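Beta-galactosidase (Bacteroides thetaiotaomicron, PDB 5MUJ) hydrolyses glycosidic bonds, probably as an arabinofuranosidase acting on chain B of the plant pectin rhamnogalacturonan II. Local coordinates at residues Leu128-Gln140 / His275-Tyr287. Residues are numbered along the deposited sequence; the frame is centred on the assembly and turned at random.
Sequences LPDMEWGGSYELQ and HIQKMGDVYVMFY
Trp133 CB rests 3.4 Å from Lys278 O, the same oxygen that accepts Trp133 N in a nearly straight bond (169°); with Lys278 N to Met131 O (2.8 Å), this forms a single beta bridge at Glu132 and Lys278. Trp133 CG is anti to its own backbone N (chi1 176°), which lays the indole alongside selenomethionine 279. The bend of the Met279 chain at chi3 places Met279 CE 3.5 Å from Trp133 CD2 and over the face of the five-membered ring, 6° off its normal, a CH-pi contact, with Met279 SE farther above the same face in a Met-aromatic contact. On the six-membered ring, Trp133 CE3 comes within 3.3 Å of Gln277 OE1, and Trp133 CZ3 meets Phe286 CZ at 3.9 Å. Gln277 OE1 also accepts Tyr137 OH at 2.8 Å, in the carbonyl plane on a lone pair, while Tyr137 OH accepts Gly134 N and so ties the type II turn 132-135 to the strand. Trp133 NE1 hydrogen-bonds Glu40 OE2. Replacing Trp133 by alanine removes the indole, and Met279 CE would probably lose the ring face it rests on, and Glu40 its N-H donor. Consistent with a five-bladed beta-propeller, the loop between strands 121-126 and 146-153 of one four-stranded blade docks on 270-279, an outermost strand of another, where Trp133 also touches Val41 of helix 31-41 and Val337 and Lys339 of strand 331-340.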
ATOM      1  N   LEU A 128       2.170  -3.069  12.005  1.00 10.14           N
ATOM      2  CA  LEU A 128       2.635  -4.193  12.743  1.00 12.10           C
ATOM      3  C   LEU A 128       1.939  -5.506  12.299  1.00 11.30           C
ATOM      4  O   LEU A 128       1.546  -6.324  13.144  1.00 12.89           O
ATOM      5  CB  LEU A 128       2.444  -3.969  14.243  1.00 14.26           C
ATOM      6  CG  LEU A 128       2.851  -2.603  14.816  1.00 14.27           C
ATOM      7  CD1 LEU A 128       2.757  -2.645  16.331  1.00 15.80           C
ATOM      8  CD2 LEU A 128       4.236  -2.159  14.376  1.00 14.12           C
ATOM      9  N   PRO A 129       1.844  -5.722  10.974  1.00 12.71           N
ATOM     10  CA  PRO A 129       1.272  -6.996  10.525  1.00 14.01           C
ATOM     11  C   PRO A 129       2.239  -8.147  10.855  1.00 16.18           C
ATOM     12  O   PRO A 129       3.451  -7.938  10.826  1.00 15.65           O
ATOM     13  CB  PRO A 129       1.189  -6.818   9.007  1.00 15.02           C
ATOM     14  CG  PRO A 129       2.364  -5.902   8.711  1.00 13.26           C
ATOM     15  CD  PRO A 129       2.382  -4.922   9.847  1.00 11.80           C
ATOM     16  N   ASP A 130       1.705  -9.342  11.116  1.00 18.51           N
ATOM     17  CA  ASP A 130       2.508 -10.552  11.100  1.00 17.87           C
ATOM     18  C   ASP A 130       3.052 -10.662   9.662  1.00 18.73           C
ATOM     19  O   ASP A 130       2.282 -10.716   8.703  1.00 18.82           O
ATOM     20  CB  ASP A 130       1.635 -11.753  11.452  1.00 19.53           C
ATOM     21  CG  ASP A 130       2.417 -13.045  11.622  1.00 19.89           C
ATOM     22  OD1 ASP A 130       3.541 -13.221  11.125  1.00 17.80           O
ATOM     23  OD2 ASP A 130       1.868 -13.939  12.263  1.00 24.59           O
HETATM   24  N   MSE A 131       4.377 -10.636   9.538  1.00 18.67           N
HETATM   25  CA  MSE A 131       5.057 -10.639   8.235  1.00 19.81           C
HETATM   26  C   MSE A 131       5.279 -12.011   7.669  1.00 17.49           C
HETATM   27  O   MSE A 131       5.694 -12.146   6.520  1.00 18.70           O
HETATM   28  CB  MSE A 131       6.437 -10.015   8.379  1.00 21.82           C
HETATM   29  CG  MSE A 131       6.304  -8.540   8.654  1.00 24.36           C
HETATM   30 SE   MSE A 131       8.104  -7.871   9.014  1.00 32.25          SE
HETATM   31  CE  MSE A 131       8.757  -7.796   7.161  1.00 31.14           C
ATOM     32  N   GLU A 132       5.045 -13.041   8.470  1.00 15.54           N
ATOM     33  CA  GLU A 132       5.268 -14.421   8.001  1.00 16.54           C
ATOM     34  C   GLU A 132       4.424 -14.766   6.752  1.00 14.83           C
ATOM     35  O   GLU A 132       3.180 -14.785   6.811  1.00 16.24           O
ATOM     36  CB  GLU A 132       5.026 -15.426   9.116  1.00 20.64           C
ATOM     37  CG  GLU A 132       5.204 -16.866   8.616  1.00 23.99           C
ATOM     38  CD  GLU A 132       5.466 -17.885   9.701  1.00 30.30           C
ATOM     39  OE1 GLU A 132       4.798 -17.817  10.763  1.00 37.41           O
ATOM     40  OE2 GLU A 132       6.327 -18.774   9.470  1.00 32.16           O
ATOM     41  N   TRP A 133       5.106 -15.027   5.638  1.00 14.58           N
ATOM     42  CA  TRP A 133       4.475 -15.562   4.425  1.00 14.17           C
ATOM     43  C   TRP A 133       3.672 -16.833   4.751  1.00 14.59           C
ATOM     44  O   TRP A 133       4.192 -17.811   5.279  1.00 16.16           O
ATOM     45  CB  TRP A 133       5.512 -15.883   3.350  1.00 14.57           C
ATOM     46  CG  TRP A 133       4.926 -16.530   2.106  1.00 14.29           C
ATOM     47  CD1 TRP A 133       5.037 -17.836   1.749  1.00 16.27           C
ATOM     48  CD2 TRP A 133       4.149 -15.896   1.072  1.00 13.26           C
ATOM     49  NE1 TRP A 133       4.406 -18.056   0.567  1.00 15.45           N
ATOM     50  CE2 TRP A 133       3.818 -16.904   0.138  1.00 12.81           C
ATOM     51  CE3 TRP A 133       3.678 -14.598   0.860  1.00 13.56           C
ATOM     52  CZ2 TRP A 133       3.086 -16.648  -0.997  1.00 13.48           C
ATOM     53  CZ3 TRP A 133       2.948 -14.330  -0.266  1.00 14.36           C
ATOM     54  CH2 TRP A 133       2.637 -15.370  -1.186  1.00 13.81           C
ATOM     55  N   GLY A 134       2.395 -16.767   4.443  1.00 16.00           N
ATOM     56  CA  GLY A 134       1.472 -17.853   4.758  1.00 15.97           C
ATOM     57  C   GLY A 134       1.204 -18.090   6.242  1.00 18.96           C
ATOM     58  O   GLY A 134       0.790 -19.173   6.649  1.00 23.29           O
ATOM     59  N   GLY A 135       1.410 -17.070   7.063  1.00 16.52           N
ATOM     60  CA  GLY A 135       1.251 -17.199   8.498  1.00 18.19           C
ATOM     61  C   GLY A 135      -0.113 -16.722   8.955  1.00 17.59           C
ATOM     62  O   GLY A 135      -1.111 -16.857   8.229  1.00 17.41           O
ATOM     63  N   SER A 136      -0.157 -16.133  10.146  1.00 15.00           N
ATOM     64  CA  SER A 136      -1.423 -15.820  10.787  1.00 12.38           C
ATOM     65  C   SER A 136      -2.220 -14.727  10.091  1.00 15.67           C
ATOM     66  O   SER A 136      -3.440 -14.730  10.149  1.00 17.70           O
ATOM     67  CB  SER A 136      -1.203 -15.443  12.237  1.00 14.49           C
ATOM     68  OG  SER A 136      -0.642 -14.157  12.321  1.00 18.37           O
ATOM     69  N   TYR A 137      -1.496 -13.771   9.497  1.00 17.24           N
ATOM     70  CA  TYR A 137      -2.036 -12.531   8.916  1.00 16.58           C
ATOM     71  C   TYR A 137      -2.736 -11.640   9.922  1.00 14.85           C
ATOM     72  O   TYR A 137      -3.543 -10.772   9.562  1.00 17.40           O
ATOM     73  CB  TYR A 137      -2.874 -12.788   7.656  1.00 18.72           C
ATOM     74  CG  TYR A 137      -1.955 -13.223   6.563  1.00 18.04           C
ATOM     75  CD1 TYR A 137      -1.057 -12.293   5.985  1.00 17.41           C
ATOM     76  CD2 TYR A 137      -1.887 -14.553   6.174  1.00 19.47           C
ATOM     77  CE1 TYR A 137      -0.154 -12.705   5.022  1.00 16.91           C
ATOM     78  CE2 TYR A 137      -0.975 -14.967   5.204  1.00 18.89           C
ATOM     79  CZ  TYR A 137      -0.113 -14.040   4.623  1.00 15.84           C
ATOM     80  OH  TYR A 137       0.813 -14.451   3.651  1.00 15.26           O
ATOM     81  N   GLU A 138      -2.372 -11.814  11.187  1.00 14.47           N
ATOM     82  CA  GLU A 138      -2.925 -11.002  12.243  1.00 16.59           C
ATOM     83  C   GLU A 138      -2.103  -9.698  12.317  1.00 16.40           C
ATOM     84  O   GLU A 138      -0.953  -9.616  11.847  1.00 19.28           O
ATOM     85  CB  GLU A 138      -2.941 -11.770  13.560  1.00 18.30           C
ATOM     86  CG  GLU A 138      -3.791 -13.042  13.468  1.00 19.59           C
ATOM     87  CD  GLU A 138      -3.817 -13.842  14.746  1.00 22.16           C
ATOM     88  OE1 GLU A 138      -3.267 -13.367  15.772  1.00 31.31           O
ATOM     89  OE2 GLU A 138      -4.421 -14.945  14.733  1.00 29.70           O
ATOM     90  N   LEU A 139      -2.734  -8.677  12.869  1.00 15.66           N
ATOM     91  CA  LEU A 139      -2.070  -7.440  13.273  1.00 15.18           C
ATOM     92  C   LEU A 139      -1.611  -7.609  14.703  1.00 16.09           C
ATOM     93  O   LEU A 139      -2.306  -8.223  15.501  1.00 17.82           O
ATOM     94  CB  LEU A 139      -3.017  -6.273  13.189  1.00 16.41           C
ATOM     95  CG  LEU A 139      -3.539  -5.787  11.844  1.00 17.34           C
ATOM     96  CD1 LEU A 139      -4.260  -4.468  12.064  1.00 18.27           C
ATOM     97  CD2 LEU A 139      -2.453  -5.639  10.792  1.00 17.65           C
ATOM     98  N   GLN A 140      -0.442  -7.070  15.033  1.00 18.26           N
ATOM     99  CA  GLN A 140       0.119  -7.255  16.353  1.00 16.73           C
ATOM    100  C   GLN A 140      -0.150  -6.010  17.182  1.00 17.01           C
ATOM    101  O   GLN A 140      -0.326  -4.916  16.636  1.00 17.39           O
ATOM    102  CB  GLN A 140       1.604  -7.543  16.245  1.00 18.93           C
ATOM    103  CG  GLN A 140       1.864  -8.847  15.524  1.00 20.71           C
ATOM    104  CD  GLN A 140       3.310  -9.068  15.207  1.00 22.46           C
ATOM    105  OE1 GLN A 140       3.933  -9.975  15.757  1.00 28.09           O
ATOM    106  NE2 GLN A 140       3.852  -8.268  14.299  1.00 21.32           N
ATOM    107  N   HIS A 275       5.279  -3.629   0.206  1.00 11.91           N
ATOM    108  CA  HIS A 275       4.556  -4.598   1.046  1.00 11.09           C
ATOM    109  C   HIS A 275       5.491  -5.779   1.224  1.00 10.51           C
ATOM    110  O   HIS A 275       5.759  -6.507   0.273  1.00 12.03           O
ATOM    111  CB  HIS A 275       3.200  -4.979   0.386  1.00 10.07           C
ATOM    112  CG  HIS A 275       2.536  -6.218   0.935  1.00 10.78           C
ATOM    113  ND1 HIS A 275       2.211  -6.374   2.265  1.00 10.90           N
ATOM    114  CD2 HIS A 275       2.105  -7.338   0.304  1.00 10.56           C
ATOM    115  CE1 HIS A 275       1.609  -7.556   2.436  1.00 10.73           C
ATOM    116  NE2 HIS A 275       1.546  -8.157   1.261  1.00 11.68           N
ATOM    117  N   ILE A 276       5.997  -5.943   2.441  1.00 11.21           N
ATOM    118  CA  ILE A 276       7.054  -6.913   2.779  1.00 14.40           C
ATOM    119  C   ILE A 276       6.530  -8.101   3.587  1.00 13.89           C
ATOM    120  O   ILE A 276       5.848  -7.924   4.592  1.00 13.85           O
ATOM    121  CB  ILE A 276       8.200  -6.235   3.562  1.00 17.07           C
ATOM    122  CG1 ILE A 276       8.754  -5.073   2.727  1.00 19.29           C
ATOM    123  CG2 ILE A 276       9.321  -7.245   3.877  1.00 17.60           C
ATOM    124  CD1 ILE A 276       9.913  -4.362   3.353  1.00 19.91           C
ATOM    125  N   GLN A 277       6.859  -9.313   3.120  1.00 13.26           N
ATOM    126  CA  GLN A 277       6.659 -10.529   3.897  1.00 12.83           C
ATOM    127  C   GLN A 277       7.962 -11.303   4.005  1.00 13.11           C
ATOM    128  O   GLN A 277       8.844 -11.164   3.164  1.00 16.11           O
ATOM    129  CB  GLN A 277       5.569 -11.373   3.245  1.00 14.64           C
ATOM    130  CG  GLN A 277       4.228 -10.675   3.371  1.00 16.43           C
ATOM    131  CD  GLN A 277       3.076 -11.528   2.958  1.00 15.72           C
ATOM    132  OE1 GLN A 277       2.915 -12.657   3.445  1.00 16.30           O
ATOM    133  NE2 GLN A 277       2.245 -10.987   2.064  1.00 14.53           N
ATOM    134  N   LYS A 278       8.103 -12.063   5.079  1.00 12.55           N
ATOM    135  CA  LYS A 278       9.297 -12.843   5.327  1.00 15.78           C
ATOM    136  C   LYS A 278       8.973 -14.289   4.952  1.00 16.38           C
ATOM    137  O   LYS A 278       7.966 -14.835   5.406  1.00 19.61           O
ATOM    138  CB  LYS A 278       9.716 -12.721   6.783  1.00 18.81           C
ATOM    139  CG  LYS A 278      11.197 -13.003   7.003  1.00 21.96           C
ATOM    140  CD  LYS A 278      11.558 -13.023   8.482  1.00 26.86           C
ATOM    141  CE  LYS A 278      12.792 -13.862   8.749  1.00 28.95           C
ATOM    142  NZ  LYS A 278      13.362 -13.555  10.084  1.00 30.25           N
HETATM  143  N   MSE A 279       9.794 -14.853   4.068  1.00 17.80           N
HETATM  144  CA  MSE A 279       9.635 -16.200   3.581  1.00 20.63           C
HETATM  145  C   MSE A 279      10.936 -16.907   3.807  1.00 22.87           C
HETATM  146  O   MSE A 279      11.871 -16.827   2.992  1.00 23.69           O
HETATM  147  CB  MSE A 279       9.210 -16.039   2.136  1.00 24.95           C
HETATM  148  CG  MSE A 279       8.897 -17.362   1.489  1.00 29.72           C
HETATM  149 SE   MSE A 279       8.884 -17.010  -0.434  1.00 37.45          SE
HETATM  150  CE  MSE A 279       7.213 -15.992  -0.623  1.00 26.30           C
ATOM    151  N   GLY A 280      11.005 -17.587   4.947  1.00 22.94           N
ATOM    152  CA  GLY A 280      12.180 -18.320   5.369  1.00 26.21           C
ATOM    153  C   GLY A 280      13.191 -17.333   5.895  1.00 26.47           C
ATOM    154  O   GLY A 280      12.887 -16.556   6.806  1.00 31.26           O
ATOM    155  N   ASP A 281      14.384 -17.351   5.303  1.00 25.73           N
ATOM    156  CA  ASP A 281      15.435 -16.376   5.623  1.00 26.80           C
ATOM    157  C   ASP A 281      15.446 -15.159   4.694  1.00 23.98           C
ATOM    158  O   ASP A 281      16.311 -14.291   4.842  1.00 29.38           O
ATOM    159  CB  ASP A 281      16.824 -17.052   5.682  1.00 28.93           C
ATOM    160  CG  ASP A 281      17.245 -17.727   4.361  1.00 31.39           C
ATOM    161  OD1 ASP A 281      16.497 -17.692   3.357  1.00 38.36           O
ATOM    162  OD2 ASP A 281      18.345 -18.323   4.338  1.00 30.73           O
ATOM    163  N   VAL A 282      14.509 -15.070   3.751  1.00 19.55           N
ATOM    164  CA  VAL A 282      14.462 -13.950   2.807  1.00 18.46           C
ATOM    165  C   VAL A 282      13.202 -13.068   2.957  1.00 17.44           C
ATOM    166  O   VAL A 282      12.118 -13.553   3.267  1.00 18.16           O
ATOM    167  CB  VAL A 282      14.676 -14.424   1.341  1.00 21.89           C
ATOM    168  CG1 VAL A 282      13.408 -15.022   0.751  1.00 22.06           C
ATOM    169  CG2 VAL A 282      15.214 -13.292   0.446  1.00 23.31           C
ATOM    170  N   TYR A 283      13.382 -11.759   2.766  1.00 16.38           N
ATOM    171  CA  TYR A 283      12.281 -10.798   2.701  1.00 16.45           C
ATOM    172  C   TYR A 283      11.901 -10.618   1.254  1.00 14.93           C
ATOM    173  O   TYR A 283      12.787 -10.499   0.393  1.00 16.63           O
ATOM    174  CB  TYR A 283      12.682  -9.423   3.278  1.00 16.62           C
ATOM    175  CG  TYR A 283      13.013  -9.465   4.743  1.00 18.32           C
ATOM    176  CD1 TYR A 283      11.997  -9.500   5.713  1.00 18.25           C
ATOM    177  CD2 TYR A 283      14.337  -9.461   5.177  1.00 19.12           C
ATOM    178  CE1 TYR A 283      12.306  -9.521   7.060  1.00 19.01           C
ATOM    179  CE2 TYR A 283      14.638  -9.528   6.517  1.00 20.42           C
ATOM    180  CZ  TYR A 283      13.622  -9.555   7.448  1.00 20.03           C
ATOM    181  OH  TYR A 283      13.947  -9.601   8.779  1.00 27.83           O
ATOM    182  N   VAL A 284      10.588 -10.614   0.991  1.00 12.92           N
ATOM    183  CA  VAL A 284      10.046 -10.352  -0.315  1.00 13.74           C
ATOM    184  C   VAL A 284       9.257  -9.057  -0.280  1.00 12.68           C
ATOM    185  O   VAL A 284       8.358  -8.900   0.545  1.00 13.43           O
ATOM    186  CB  VAL A 284       9.123 -11.513  -0.747  1.00 13.68           C
ATOM    187  CG1 VAL A 284       8.512 -11.229  -2.122  1.00 15.14           C
ATOM    188  CG2 VAL A 284       9.942 -12.780  -0.749  1.00 15.15           C
HETATM  189  N   MSE A 285       9.607  -8.115  -1.153  1.00 11.24           N
HETATM  190  CA  MSE A 285       8.888  -6.889  -1.266  1.00 11.81           C
HETATM  191  C   MSE A 285       8.040  -6.982  -2.492  1.00 12.82           C
HETATM  192  O   MSE A 285       8.551  -7.010  -3.614  1.00 13.15           O
HETATM  193  CB  MSE A 285       9.846  -5.695  -1.418  1.00 12.76           C
HETATM  194  CG  MSE A 285       9.095  -4.386  -1.527  1.00 16.33           C
HETATM  195 SE   MSE A 285      10.229  -2.987  -2.270  1.00 24.73          SE
HETATM  196  CE  MSE A 285      11.327  -2.690  -0.682  1.00 21.79           C
ATOM    197  N   PHE A 286       6.730  -6.974  -2.264  1.00 12.55           N
ATOM    198  CA  PHE A 286       5.769  -6.731  -3.327  1.00 10.54           C
ATOM    199  C   PHE A 286       5.708  -5.220  -3.489  1.00 11.20           C
ATOM    200  O   PHE A 286       5.614  -4.500  -2.488  1.00 11.69           O
ATOM    201  CB  PHE A 286       4.393  -7.309  -2.939  1.00 10.70           C
ATOM    202  CG  PHE A 286       4.411  -8.786  -2.752  1.00 12.38           C
ATOM    203  CD1 PHE A 286       4.420  -9.616  -3.863  1.00 11.15           C
ATOM    204  CD2 PHE A 286       4.516  -9.357  -1.488  1.00 11.74           C
ATOM    205  CE1 PHE A 286       4.403 -11.003  -3.702  1.00 12.36           C
ATOM    206  CE2 PHE A 286       4.544 -10.729  -1.335  1.00 11.74           C
ATOM    207  CZ  PHE A 286       4.546 -11.546  -2.464  1.00 11.25           C
ATOM    208  N   TYR A 287       5.776  -4.757  -4.730  1.00  9.84           N
ATOM    209  CA  TYR A 287       5.717  -3.310  -5.018  1.00  9.90           C
ATOM    210  C   TYR A 287       5.055  -3.069  -6.359  1.00 10.17           C
ATOM    211  O   TYR A 287       4.976  -3.998  -7.204  1.00 13.21           O
ATOM    212  CB  TYR A 287       7.134  -2.717  -4.955  1.00  8.81           C
ATOM    213  CG  TYR A 287       8.006  -3.018  -6.130  1.00  9.95           C
ATOM    214  CD1 TYR A 287       8.035  -2.148  -7.228  1.00 10.25           C
ATOM    215  CD2 TYR A 287       8.827  -4.144  -6.151  1.00 10.90           C
ATOM    216  CE1 TYR A 287       8.864  -2.415  -8.324  1.00 11.44           C
ATOM    217  CE2 TYR A 287       9.656  -4.411  -7.234  1.00 10.38           C
ATOM    218  CZ  TYR A 287       9.662  -3.532  -8.312  1.00 10.91           C
ATOM    219  OH  TYR A 287      10.474  -3.812  -9.380  1.00 13.40           O
TER